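PDB 5ODK: single-stranded DNA-binding protein from Enterobacter phage Enc34, which probably binds single-stranded DNA through an OB fold and is likely to serve in phage DNA replication. Local coordinates for residues 69-72 and 73-77. Residues are numbered along the deposited sequence; the frame is centred on the assembly and turned at random.
Sequences EQIE and LTKKN
E72 and K75, an i, i+3 pair near the C-terminal end of helix 61-76, are joined by a salt bridge: K75 NZ lies 2.9 Å from E72 OE2, on the syn side of the carboxylate and 17° out of its plane. The two side chains run alongside each other. K75 runs out straight from CG to NZ, whereas E72 folds at chi2 (-57°), which swings its carboxylate round to meet the ammonium; K75 CE also comes within 3.5 Å of E72 OE2. On another side of the helix, Q70 O accepts twice from T74, from N at 3.0 Å and from OG1 at 2.7 Å, the two donors approaching opposite faces of the carbonyl plane. With chi1 at -58°, T74 OG1 stands beside its own backbone N and faces back to the preceding turn. The backbone N of L73, K75 and K76 gives the usual helical bonds to O of E69, I71 and E72, respectively. Packing is lighter: I71 CG2 meets K75 CE at 4.0 Å, and L73 CD2 lies 3.7 Å from Q70 OE1 where those side chains run together. I71 is buried against L90 and F91; T74 packs where the helix lies on strands 144-156 and 159-173 of the OB-fold protein, touching P151, S153 and I162. Its hydroxyl thus finds an acceptor within its own helix, while exposed E72 and partly exposed K75 probably neutralise each other in part.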
loop_
_atom_site.group_PDB
_atom_site.type_symbol
_atom_site.label_atom_id
_atom_site.label_comp_id
_atom_site.label_asym_id
_atom_site.label_seq_id
_atom_site.Cartn_x
_atom_site.Cartn_y
_atom_site.Cartn_z
ATOM N N GLU A 69 0.317 -8.650 11.810
ATOM C CA GLU A 69 0.606 -8.253 13.191
ATOM C C GLU A 69 0.280 -6.782 13.438
ATOM O O GLU A 69 -0.296 -6.398 14.427
ATOM C CB GLU A 69 2.052 -8.547 13.535
ATOM C CG GLU A 69 2.317 -10.046 13.608
ATOM C CD GLU A 69 3.751 -10.489 13.513
ATOM O OE1 GLU A 69 4.661 -9.665 13.412
ATOM O OE2 GLU A 69 3.967 -11.721 13.563
ATOM N N GLN A 70 0.618 -5.937 12.478
ATOM C CA GLN A 70 0.357 -4.502 12.606
ATOM C C GLN A 70 -1.136 -4.202 12.504
ATOM O O GLN A 70 -1.618 -3.289 13.173
ATOM C CB GLN A 70 1.138 -3.691 11.572
ATOM C CG GLN A 70 2.638 -3.857 11.767
ATOM C CD GLN A 70 3.124 -3.390 13.121
ATOM O OE1 GLN A 70 2.842 -2.285 13.547
ATOM N NE2 GLN A 70 3.786 -4.285 13.846
ATOM N N ILE A 71 -1.864 -4.973 11.694
ATOM C CA ILE A 71 -3.323 -4.874 11.682
ATOM C C ILE A 71 -3.930 -5.183 13.066
ATOM O O ILE A 71 -4.808 -4.453 13.526
ATOM C CB ILE A 71 -3.905 -5.771 10.577
ATOM C CG1 ILE A 71 -3.657 -5.117 9.230
ATOM C CG2 ILE A 71 -5.394 -6.055 10.781
ATOM C CD1 ILE A 71 -3.977 -6.018 8.059
ATOM N N GLU A 72 -3.422 -6.219 13.749
ATOM C CA GLU A 72 -3.907 -6.528 15.082
ATOM C C GLU A 72 -3.622 -5.406 16.074
ATOM O O GLU A 72 -4.465 -5.059 16.891
ATOM C CB GLU A 72 -3.367 -7.887 15.574
ATOM C CG GLU A 72 -3.878 -9.044 14.747
ATOM C CD GLU A 72 -5.409 -9.116 14.706
ATOM O OE1 GLU A 72 -6.037 -9.142 15.779
ATOM O OE2 GLU A 72 -5.982 -9.120 13.594
ATOM N N LEU A 73 -2.442 -4.801 15.976
ATOM C CA LEU A 73 -2.083 -3.701 16.865
ATOM C C LEU A 73 -3.026 -2.514 16.631
ATOM O O LEU A 73 -3.436 -1.801 17.559
ATOM C CB LEU A 73 -0.641 -3.297 16.616
ATOM C CG LEU A 73 -0.051 -2.177 17.444
ATOM C CD1 LEU A 73 -0.034 -2.539 18.918
ATOM C CD2 LEU A 73 1.353 -1.841 16.934
ATOM N N THR A 74 -3.330 -2.287 15.358
ATOM C CA THR A 74 -4.159 -1.149 14.991
ATOM C C THR A 74 -5.587 -1.346 15.533
ATOM O O THR A 74 -6.194 -0.421 16.056
ATOM C CB THR A 74 -4.164 -0.994 13.469
ATOM O OG1 THR A 74 -2.820 -0.821 13.021
ATOM C CG2 THR A 74 -4.958 0.237 13.024
ATOM N N LYS A 75 -6.103 -2.578 15.452
ATOM C CA LYS A 75 -7.417 -2.880 16.057
ATOM C C LYS A 75 -7.383 -2.552 17.553
ATOM O O LYS A 75 -8.324 -1.980 18.098
ATOM C CB LYS A 75 -7.757 -4.372 15.864
ATOM C CG LYS A 75 -8.084 -4.808 14.440
ATOM C CD LYS A 75 -8.291 -6.315 14.416
ATOM C CE LYS A 75 -8.577 -6.890 13.055
ATOM N NZ LYS A 75 -8.721 -8.349 13.085
ATOM N N LYS A 76 -6.306 -2.976 18.217
ATOM C CA LYS A 76 -6.200 -2.866 19.670
ATOM C C LYS A 76 -6.245 -1.411 20.141
ATOM O O LYS A 76 -6.770 -1.110 21.221
ATOM C CB LYS A 76 -4.900 -3.546 20.125
ATOM C CG LYS A 76 -4.718 -3.622 21.627
ATOM C CD LYS A 76 -3.454 -4.392 21.971
ATOM C CE LYS A 76 -3.185 -4.430 23.457
ATOM N NZ LYS A 76 -2.090 -5.390 23.761
ATOM N N ASN A 77 -5.680 -0.523 19.311
ATOM C CA ASN A 77 -5.486 0.875 19.712
ATOM C C ASN A 77 -6.488 1.850 19.126
ATOM O O ASN A 77 -6.273 3.070 19.157
ATOM C CB ASN A 77 -4.039 1.242 19.449
ATOM C CG ASN A 77 -3.098 0.528 20.444
ATOM O OD1 ASN A 77 -3.340 0.563 21.636
ATOM N ND2 ASN A 77 -2.104 -0.180 19.944
#